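PDB 4LZK: PixA inclusion body protein from Burkholderia cenocepacia, which is of unknown function but belongs to the PixA family of inclusion body proteins, a beta-rich chain found as six copies in the crystal assembly. Local coordinates for residues C[36-41]-C[176-181]; C[55-60]-C[70-75]; C[97-102]-C[158-163]; C[114-119]-C[144-149]. All blocks are in the same frame, centred on the assembly; numbering follows the deposited sequence.

Contact 1: residues C[36-41]-C[176-181]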
# COMPACT_ATOMS: atom_id res chain seq x y z
N PRO C 36 -7.73 -28.54 -4.28
CA PRO C 36 -8.83 -29.47 -3.95
C PRO C 36 -8.36 -30.83 -3.51
O PRO C 36 -9.18 -31.59 -2.97
CB PRO C 36 -9.61 -29.60 -5.26
CG PRO C 36 -9.00 -28.61 -6.20
CD PRO C 36 -7.64 -28.30 -5.72
N ASN C 37 -7.10 -31.18 -3.78
CA ASN C 37 -6.58 -32.51 -3.35
C ASN C 37 -5.29 -32.36 -2.56
O ASN C 37 -4.21 -32.66 -3.06
CB ASN C 37 -6.33 -33.43 -4.54
CG ASN C 37 -7.57 -33.66 -5.36
OD1 ASN C 37 -8.55 -34.22 -4.87
ND2 ASN C 37 -7.56 -33.21 -6.62
N PRO C 38 -5.39 -31.82 -1.34
CA PRO C 38 -4.16 -31.43 -0.63
C PRO C 38 -3.59 -32.61 0.15
O PRO C 38 -4.16 -33.67 0.13
CB PRO C 38 -4.67 -30.37 0.34
CG PRO C 38 -6.05 -30.88 0.71
CD PRO C 38 -6.60 -31.53 -0.55
N SER C 39 -2.48 -32.43 0.81
CA SER C 39 -1.89 -33.49 1.63
C SER C 39 -2.72 -33.77 2.87
O SER C 39 -3.27 -32.86 3.50
CB SER C 39 -0.48 -33.07 1.98
OG SER C 39 0.13 -33.92 2.88
N LEU C 40 -2.87 -35.04 3.23
CA LEU C 40 -3.49 -35.38 4.48
C LEU C 40 -2.48 -35.95 5.42
O LEU C 40 -2.84 -36.59 6.38
CB LEU C 40 -4.67 -36.32 4.31
CG LEU C 40 -5.64 -35.91 3.21
CD1 LEU C 40 -6.53 -37.11 2.82
CD2 LEU C 40 -6.46 -34.68 3.60
N ASN C 41 -1.20 -35.74 5.13
CA ASN C 41 -0.13 -36.05 6.03
C ASN C 41 0.51 -34.76 6.66
O ASN C 41 1.19 -33.99 5.99
CB ASN C 41 0.92 -36.79 5.25
CG ASN C 41 2.15 -37.07 6.05
OD1 ASN C 41 2.21 -36.81 7.26
ND2 ASN C 41 3.18 -37.50 5.39
N GLY C 176 -7.23 -30.64 4.73
CA GLY C 176 -5.83 -30.85 4.43
C GLY C 176 -4.83 -30.11 5.33
O GLY C 176 -5.23 -29.32 6.20
N TYR C 177 -3.55 -30.42 5.14
CA TYR C 177 -2.49 -29.74 5.85
C TYR C 177 -1.70 -28.87 4.88
O TYR C 177 -1.34 -29.30 3.81
CB TYR C 177 -1.56 -30.66 6.58
CG TYR C 177 -2.22 -31.57 7.58
CD1 TYR C 177 -2.48 -31.13 8.88
CD2 TYR C 177 -2.59 -32.89 7.22
CE1 TYR C 177 -3.10 -31.94 9.83
CE2 TYR C 177 -3.20 -33.73 8.14
CZ TYR C 177 -3.43 -33.28 9.44
OH TYR C 177 -3.97 -34.12 10.38
N PHE C 178 -1.45 -27.63 5.27
CA PHE C 178 -0.92 -26.65 4.39
C PHE C 178 0.13 -25.81 5.11
O PHE C 178 0.20 -25.84 6.30
CB PHE C 178 -2.02 -25.65 3.95
CG PHE C 178 -3.14 -26.26 3.19
CD1 PHE C 178 -3.09 -26.40 1.86
CD2 PHE C 178 -4.28 -26.67 3.85
CE1 PHE C 178 -4.18 -26.93 1.11
CE2 PHE C 178 -5.36 -27.21 3.15
CZ PHE C 178 -5.31 -27.34 1.76
N PHE C 179 1.06 -25.16 4.34
CA PHE C 179 1.94 -24.19 4.89
C PHE C 179 2.21 -23.02 3.98
O PHE C 179 2.12 -23.15 2.74
CB PHE C 179 3.26 -24.83 5.28
CG PHE C 179 4.21 -25.04 4.12
CD1 PHE C 179 4.11 -26.16 3.35
CD2 PHE C 179 5.28 -24.16 3.90
CE1 PHE C 179 5.01 -26.38 2.28
CE2 PHE C 179 6.14 -24.37 2.82
CZ PHE C 179 6.02 -25.52 2.03
N TRP C 180 2.53 -21.89 4.59
CA TRP C 180 2.93 -20.72 3.83
C TRP C 180 4.23 -20.17 4.43
O TRP C 180 4.62 -20.53 5.58
CB TRP C 180 1.89 -19.65 3.86
CG TRP C 180 1.85 -18.77 5.10
CD1 TRP C 180 2.48 -17.56 5.24
CD2 TRP C 180 1.15 -18.98 6.32
NE1 TRP C 180 2.20 -17.02 6.42
CE2 TRP C 180 1.44 -17.88 7.17
CE3 TRP C 180 0.32 -19.99 6.81
CZ2 TRP C 180 0.91 -17.75 8.46
CZ3 TRP C 180 -0.20 -19.87 8.08
CH2 TRP C 180 0.10 -18.77 8.91
N VAL C 181 4.92 -19.34 3.67
CA VAL C 181 6.15 -18.79 4.12
C VAL C 181 5.98 -17.32 4.25
O VAL C 181 5.37 -16.68 3.36
CB VAL C 181 7.26 -19.11 3.12
CG1 VAL C 181 8.57 -18.49 3.46
CG2 VAL C 181 7.39 -20.61 2.96
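Pro38 presses its ring against Phe178 and Gly176, and this is where the loop 36-41 sits hardest on the strand 176-181. CB of Pro38 comes to 3.4 Å from CZ of Phe178, the far end of the phenyl ring, and the two side chains pass each other at a slant. Next to it, CG of Pro38 lies 3.7 Å from CA of Gly176, the proline ring resting directly on the glycine backbone. One step further along, the backbone N of Tyr177 donates to O of Ser39 over 3.0 Å, a fairly straight bond at 163°. The Tyr177 ring, partly exposed, is a close cover over the loop backbone. Its CG stands anti to its own carbonyl carbon (chi1 -57°), which sends the ring along the loop with its edge to the Leu40 carbonyl, CE2 lying 3.4 Å from O of Leu40. CD2 of the same ring is 3.7 Å from C of Asn41.

The loop runs from helix 28-34 to the short strand 46-47, which pairs in parallel with strand 172-186; 36-41 thus packs beside the start of that pairing, and Pro38 also touches Thr46. Ser39 forms an ST turn: its OG accepts from N of Asn41 at 3.2 Å and has a second partner in the backbone of Asn44.

Toward solvent the packing thins. Leu40 has its CB turned away from the strand, and it reaches back through CD2 alone, 4.0 Å from CA of Gly176. The CB of Asn41 points away from the strand, and its OD1 accepts from N of Gln43.

Contact 2: residues C[55-60]-C[70-75]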
# COMPACT_ATOMS: atom_id res chain seq x y z
N MSE C 55 -1.63 -11.22 6.94
CA MSE C 55 -0.98 -11.27 8.29
C MSE C 55 -1.01 -9.85 8.85
O MSE C 55 -0.77 -8.92 8.13
CB MSE C 55 0.44 -11.76 8.21
CG MSE C 55 0.53 -13.28 8.02
SE MSE C 55 2.37 -13.98 8.02
CE MSE C 55 2.58 -14.06 9.91
N LEU C 56 -1.38 -9.72 10.10
CA LEU C 56 -1.49 -8.44 10.79
C LEU C 56 -0.67 -8.51 12.07
O LEU C 56 -0.52 -9.63 12.66
CB LEU C 56 -2.92 -8.28 11.17
CG LEU C 56 -3.90 -8.31 9.96
CD1 LEU C 56 -5.27 -8.22 10.54
CD2 LEU C 56 -3.69 -7.25 8.91
N ASN C 57 -0.19 -7.38 12.54
CA ASN C 57 0.52 -7.34 13.79
C ASN C 57 0.24 -6.00 14.50
O ASN C 57 -0.08 -4.99 13.88
CB ASN C 57 2.05 -7.56 13.61
CG ASN C 57 2.67 -6.46 12.82
OD1 ASN C 57 2.64 -6.51 11.61
ND2 ASN C 57 3.09 -5.37 13.51
N GLY C 58 0.28 -6.02 15.80
CA GLY C 58 0.05 -4.78 16.55
C GLY C 58 1.25 -3.86 16.48
O GLY C 58 2.37 -4.25 16.19
N HIS C 59 0.99 -2.59 16.70
CA HIS C 59 2.08 -1.61 16.58
C HIS C 59 2.94 -1.53 17.83
O HIS C 59 2.48 -1.75 18.91
CB HIS C 59 1.52 -0.25 16.23
CG HIS C 59 0.79 -0.24 14.92
ND1 HIS C 59 1.43 -0.48 13.73
CD2 HIS C 59 -0.52 -0.03 14.62
CE1 HIS C 59 0.56 -0.40 12.75
NE2 HIS C 59 -0.64 -0.14 13.26
N ALA C 60 4.20 -1.17 17.66
CA ALA C 60 5.14 -0.99 18.77
C ALA C 60 6.34 -0.18 18.28
O ALA C 60 6.62 -0.19 17.09
CB ALA C 60 5.58 -2.33 19.33
N GLY C 70 0.23 -11.46 3.14
CA GLY C 70 0.42 -12.74 3.76
C GLY C 70 1.89 -13.06 4.09
O GLY C 70 2.22 -13.95 4.90
N ASN C 71 2.78 -12.30 3.45
CA ASN C 71 4.19 -12.35 3.69
C ASN C 71 4.71 -11.54 4.91
O ASN C 71 5.87 -11.74 5.38
CB ASN C 71 4.88 -11.84 2.40
CG ASN C 71 6.33 -12.05 2.42
OD1 ASN C 71 6.81 -13.16 2.15
ND2 ASN C 71 7.07 -10.97 2.72
N LEU C 72 3.86 -10.68 5.43
CA LEU C 72 4.10 -9.78 6.54
C LEU C 72 5.26 -8.79 6.38
O LEU C 72 5.04 -7.58 6.52
CB LEU C 72 4.13 -10.49 7.90
CG LEU C 72 3.95 -9.52 9.11
CD1 LEU C 72 2.75 -8.61 9.04
CD2 LEU C 72 3.98 -10.25 10.44
N GLY C 73 6.47 -9.26 6.09
CA GLY C 73 7.61 -8.32 5.98
C GLY C 73 7.87 -7.66 7.33
O GLY C 73 8.07 -6.43 7.44
N LEU C 74 7.82 -8.45 8.40
CA LEU C 74 7.90 -7.90 9.76
C LEU C 74 9.32 -7.43 10.04
O LEU C 74 10.29 -8.10 9.69
CB LEU C 74 7.55 -8.97 10.77
CG LEU C 74 7.47 -8.59 12.21
CD1 LEU C 74 6.38 -7.59 12.57
CD2 LEU C 74 7.32 -9.87 13.08
N LYS C 75 9.43 -6.27 10.64
CA LYS C 75 10.76 -5.79 11.07
C LYS C 75 10.65 -5.42 12.48
O LYS C 75 9.82 -4.61 12.83
CB LYS C 75 11.21 -4.60 10.27
CG LYS C 75 11.55 -4.96 8.86
CD LYS C 75 11.43 -3.76 8.00
CE LYS C 75 12.31 -3.84 6.78
NZ LYS C 75 13.64 -3.24 7.13
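Met55, a selenomethionine, and Leu72 cross at about a right angle, the selenium of Met55 lying 3.9 Å from CB of Leu72. The chain of Met55 runs out straight to the selenium and then bends (chi3 82°), which carries CE over toward CD2 of Leu72. On its way the selenium passes 3.1 Å from O of Gly70, a short approach to the carbonyl oxygen.

Leu72 meets Asn57 at a slant, and its CD1 does the touching, 3.3 Å from OD1 of Asn57 and 3.6 Å from O of Met55. Leu74 also slants across Asn57, bringing CD1 to 3.9 Å from CG of the amide. The polar ends of this amide are held elsewhere: ND2 donates to O of Gly58 at 3.0 Å, bent (140°) and from above the carbonyl plane, while OD1 bonds to Ser65. The leucine methyls therefore pack on an amide whose rotation is fixed.

Ile22 lies against Met55, Asn57 and Leu74, and Trp180 and Trp182 against Met55. Strands 53-57 and 72-76 belong to different sheets, and their short axes run 7.9 Å apart at 25°, so the arrangement is that of side chains interleaving between two beta sheets packed face to face.

Contact 3: residues C[97-102]-C[158-163]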
# COMPACT_ATOMS: atom_id res chain seq x y z
N ALA C 97 -8.93 -22.77 10.45
CA ALA C 97 -7.56 -22.95 10.07
C ALA C 97 -6.78 -22.91 11.36
O ALA C 97 -6.82 -21.89 12.07
CB ALA C 97 -7.11 -21.83 9.19
N LEU C 98 -6.13 -24.00 11.70
CA LEU C 98 -5.45 -24.14 13.00
C LEU C 98 -3.97 -24.42 12.78
O LEU C 98 -3.61 -25.45 12.27
CB LEU C 98 -6.09 -25.26 13.76
CG LEU C 98 -7.57 -25.03 14.05
CD1 LEU C 98 -8.12 -26.28 14.66
CD2 LEU C 98 -7.76 -23.90 15.01
N ILE C 99 -3.14 -23.50 13.21
CA ILE C 99 -1.70 -23.65 13.14
C ILE C 99 -1.22 -24.81 14.07
O ILE C 99 -1.68 -24.90 15.19
CB ILE C 99 -1.01 -22.35 13.57
CG1 ILE C 99 -1.32 -21.20 12.61
CG2 ILE C 99 0.49 -22.53 13.61
CD1 ILE C 99 -0.84 -19.88 13.17
N TYR C 100 -0.30 -25.62 13.59
CA TYR C 100 0.29 -26.67 14.43
C TYR C 100 1.79 -26.62 14.45
O TYR C 100 2.43 -27.22 15.28
CB TYR C 100 -0.17 -28.06 14.01
CG TYR C 100 0.21 -28.51 12.63
CD1 TYR C 100 -0.61 -28.21 11.54
CD2 TYR C 100 1.33 -29.27 12.40
CE1 TYR C 100 -0.30 -28.68 10.28
CE2 TYR C 100 1.67 -29.75 11.14
CZ TYR C 100 0.85 -29.44 10.06
OH TYR C 100 1.23 -29.90 8.80
N HIS C 101 2.38 -25.81 13.61
CA HIS C 101 3.84 -25.70 13.63
C HIS C 101 4.44 -24.46 12.99
O HIS C 101 3.90 -23.95 12.02
CB HIS C 101 4.40 -26.88 12.87
CG HIS C 101 5.82 -27.13 13.16
ND1 HIS C 101 6.78 -27.34 12.18
CD2 HIS C 101 6.48 -27.11 14.35
CE1 HIS C 101 7.96 -27.49 12.75
NE2 HIS C 101 7.81 -27.33 14.06
N VAL C 102 5.56 -23.98 13.52
CA VAL C 102 6.33 -22.90 12.88
C VAL C 102 7.78 -23.31 12.84
O VAL C 102 8.31 -23.86 13.83
CB VAL C 102 6.19 -21.55 13.64
CG1 VAL C 102 6.97 -20.49 12.99
CG2 VAL C 102 4.77 -21.14 13.82
N LEU C 158 10.15 -17.82 7.67
CA LEU C 158 9.50 -18.84 8.47
C LEU C 158 8.40 -19.55 7.72
O LEU C 158 7.66 -18.91 6.94
CB LEU C 158 8.86 -18.12 9.64
CG LEU C 158 9.98 -17.39 10.37
CD1 LEU C 158 9.82 -15.88 10.45
CD2 LEU C 158 10.22 -18.05 11.68
N ALA C 159 8.31 -20.90 7.85
CA ALA C 159 7.20 -21.63 7.37
C ALA C 159 6.22 -21.90 8.48
O ALA C 159 6.63 -22.44 9.52
CB ALA C 159 7.69 -22.94 6.78
N THR C 160 4.95 -21.60 8.28
CA THR C 160 3.91 -21.89 9.29
C THR C 160 2.95 -22.91 8.66
O THR C 160 2.36 -22.64 7.59
CB THR C 160 3.16 -20.64 9.66
OG1 THR C 160 4.08 -19.66 10.25
CG2 THR C 160 2.03 -20.97 10.61
N SER C 161 2.79 -24.07 9.29
CA SER C 161 1.94 -25.12 8.82
C SER C 161 0.63 -25.15 9.64
O SER C 161 0.63 -24.89 10.84
CB SER C 161 2.61 -26.46 8.96
OG SER C 161 3.81 -26.46 8.23
N PHE C 162 -0.49 -25.37 8.96
CA PHE C 162 -1.78 -25.35 9.59
C PHE C 162 -2.68 -26.41 9.02
O PHE C 162 -2.54 -26.87 7.90
CB PHE C 162 -2.44 -23.97 9.46
CG PHE C 162 -2.89 -23.61 8.05
CD1 PHE C 162 -2.02 -22.95 7.16
CD2 PHE C 162 -4.21 -23.79 7.64
CE1 PHE C 162 -2.44 -22.59 5.92
CE2 PHE C 162 -4.60 -23.43 6.36
CZ PHE C 162 -3.74 -22.81 5.53
N ALA C 163 -3.63 -26.83 9.85
CA ALA C 163 -4.66 -27.79 9.39
C ALA C 163 -5.88 -27.01 9.03
O ALA C 163 -6.29 -26.09 9.76
CB ALA C 163 -4.99 -28.78 10.50
O HOH W 1 5.92 -25.46 9.90
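Tyr100 and His101 both stand opposite Ser161, and this classic beta bulge shifts the antiparallel pairing of strands 97-102 and 158-163 by one residue. O of Ser161 takes the N-H of Tyr100 at 3.0 Å and, weakly, that of His101. Ile99 faces Phe162 ahead of the bulge, and Val102 faces Thr160 beyond it.

The extra residue makes a bump on the Ser161 side of the sheet. CG of Tyr100 sits between the backbone N and the carbonyl carbon (chi1 63°), and the ring folds back over the neighbouring strand. CB of Ser161 fits under one ring face in a CH-pi contact, 4.0 Å from the centroid, while the ring edge runs along the backbone from C of Phe162 to N of Ala163. The phenol OH is bonded to O of Ala42.

On the other side, the branched residues mesh. CG2 of Thr160 rests 3.7 Å from CG2 of Ile99, and its OG1, bonded to Trp182, lies alongside the Val102 methyls. The Phe162 ring meets CB of Ala97, with CD2 at 3.8 Å. Leu84 covers Ile99, Val102 and Thr160, while Ile26 packs on Ala97 and Phe162.

At the far end of the bulge, N of Ser161 donates to O of His101 at 2.9 Å, and close by a water sits 2.9 Å from OG of Ser161.

Contact 4: residues C[114-119]-C[144-149]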
# COMPACT_ATOMS: atom_id res chain seq x y z
N PHE C 114 9.67 -21.87 18.15
CA PHE C 114 8.41 -21.42 18.72
C PHE C 114 7.85 -22.39 19.72
O PHE C 114 8.06 -23.58 19.63
CB PHE C 114 7.37 -21.19 17.59
CG PHE C 114 7.57 -19.87 16.86
CD1 PHE C 114 8.66 -19.69 16.04
CD2 PHE C 114 6.66 -18.81 17.04
CE1 PHE C 114 8.84 -18.49 15.44
CE2 PHE C 114 6.82 -17.64 16.38
CZ PHE C 114 7.93 -17.48 15.56
N THR C 115 7.07 -21.87 20.65
CA THR C 115 6.47 -22.73 21.66
C THR C 115 4.94 -22.55 21.58
O THR C 115 4.44 -21.45 21.61
CB THR C 115 6.95 -22.35 23.05
OG1 THR C 115 8.38 -22.41 23.11
CG2 THR C 115 6.30 -23.21 24.09
N ALA C 116 4.24 -23.66 21.49
CA ALA C 116 2.80 -23.69 21.53
C ALA C 116 2.32 -23.49 22.93
O ALA C 116 2.79 -24.18 23.85
CB ALA C 116 2.27 -25.01 21.00
N VAL C 117 1.41 -22.58 23.12
CA VAL C 117 0.84 -22.32 24.43
C VAL C 117 -0.69 -22.34 24.36
O VAL C 117 -1.30 -21.71 23.50
CB VAL C 117 1.31 -20.94 24.89
CG1 VAL C 117 0.57 -20.48 26.13
CG2 VAL C 117 2.82 -20.92 25.08
N THR C 118 -1.29 -22.97 25.34
CA THR C 118 -2.74 -23.11 25.39
C THR C 118 -3.36 -21.96 26.15
O THR C 118 -2.89 -21.56 27.19
CB THR C 118 -3.10 -24.44 26.03
OG1 THR C 118 -2.64 -25.50 25.18
CG2 THR C 118 -4.63 -24.59 26.12
N ILE C 119 -4.41 -21.38 25.61
CA ILE C 119 -5.08 -20.30 26.29
C ILE C 119 -6.53 -20.73 26.52
O ILE C 119 -7.22 -21.15 25.62
CB ILE C 119 -5.02 -19.03 25.50
CG1 ILE C 119 -3.54 -18.66 25.20
CG2 ILE C 119 -5.76 -17.94 26.24
CD1 ILE C 119 -3.42 -17.42 24.34
N GLN C 144 -4.78 -21.75 20.87
CA GLN C 144 -3.39 -21.98 20.94
C GLN C 144 -2.66 -20.84 20.29
O GLN C 144 -3.09 -20.38 19.26
CB GLN C 144 -3.08 -23.20 20.12
CG GLN C 144 -1.90 -23.94 20.50
CD GLN C 144 -2.17 -25.40 20.33
OE1 GLN C 144 -3.05 -25.78 19.59
NE2 GLN C 144 -1.42 -26.22 21.04
N ALA C 145 -1.57 -20.39 20.88
CA ALA C 145 -0.72 -19.35 20.25
C ALA C 145 0.68 -19.93 20.18
O ALA C 145 1.00 -20.88 20.90
CB ALA C 145 -0.76 -18.10 21.10
N PHE C 146 1.53 -19.41 19.31
CA PHE C 146 2.88 -19.93 19.08
C PHE C 146 3.82 -18.78 19.43
O PHE C 146 3.76 -17.72 18.80
CB PHE C 146 2.97 -20.41 17.66
CG PHE C 146 2.20 -21.72 17.44
CD1 PHE C 146 0.81 -21.67 17.22
CD2 PHE C 146 2.81 -22.92 17.47
CE1 PHE C 146 0.08 -22.85 17.07
CE2 PHE C 146 2.09 -24.11 17.27
CZ PHE C 146 0.70 -24.05 17.10
N GLU C 147 4.56 -18.90 20.52
CA GLU C 147 5.33 -17.75 21.02
C GLU C 147 6.83 -17.91 20.68
O GLU C 147 7.38 -19.03 20.73
CB GLU C 147 5.18 -17.61 22.51
CG GLU C 147 3.74 -17.35 22.97
CD GLU C 147 3.59 -17.21 24.52
OE1 GLU C 147 4.49 -17.58 25.30
OE2 GLU C 147 2.52 -16.76 24.98
N SER C 148 7.50 -16.84 20.40
CA SER C 148 8.94 -16.85 20.30
C SER C 148 9.50 -15.50 20.70
O SER C 148 8.81 -14.66 21.21
CB SER C 148 9.30 -17.22 18.87
OG SER C 148 10.72 -17.32 18.69
N VAL C 149 10.81 -15.30 20.45
CA VAL C 149 11.45 -14.04 20.74
C VAL C 149 12.50 -13.87 19.63
O VAL C 149 13.05 -14.85 19.13
CB VAL C 149 12.10 -14.02 22.17
CG1 VAL C 149 13.31 -14.98 22.27
CG2 VAL C 149 12.52 -12.61 22.58
O HOH W 2 9.72 -20.30 22.24
O HOH W 3 0.04 -26.07 23.90
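Phe114 lays its ring over Ser148, just where strand 115-119 begins to pair with strand 144-149. Starting from the backbone, CB of Phe114 passes 3.8 Å from O of Glu147. With CG anti to the carbonyl carbon (chi1 -78°), the ring then swings over the neighbouring strand. All six ring carbons lie at similar distances from CB of Ser148, CE2 nearest at 3.5 Å, and this CB sits 3.4 Å from the ring centroid, only 6° off the normal: a well-centred CH-pi contact. CD2 also meets the backbone, 3.6 Å from O of Phe146, and this carbonyl lies at the ring edge. OG of Ser148 binds O of Ala112, and Val82 and Val102 also pack on the phenyl ring.

Beyond it the backbones pair regularly. Thr115 and Glu147 exchange two hydrogen bonds, as do Val117 and Ala145. CB of Ala116 touches CE2 of Phe146 at 3.8 Å, and the phenyl ring continues inward to Ile99. On the opposite face CG2 of Val117 lies 3.7 Å from OE1 of Glu147, the methyl crossing the end of an extended glutamate. Water adds links at the exposed side: one joins OG1 of Thr115 to O of Glu147, and another accepts from NE2 of Gln144 and is bonded to OG1 of Thr118.

This is a regular antiparallel strand pair at the border of a five-stranded mixed sheet, with 115-120 as its outermost strand within the chain.

Overall arrangement
Contacts 2 and 3 are buried, contact 1 is partly so, and contact 4 lies at the surface. Contacts 1 and 3 meet on one sheet, since strand 154-167 pairs with both 96-105 and 172-186; O of Phe178 approaches N of Phe162 to 2.8 Å, a probable hydrogen bond. Contact 4 belongs to the other sheet, but its aromatic side chains pack across the interface between the sheets onto contact 3. Contact 2 spans both sheets and meets contact 1 through Trp180. The chemistry follows: backbone bonding dominates contacts 3 and 4, with bridging waters, side-chain packing makes contact 2, and contact 1 combines one backbone bond with proline-aromatic packing.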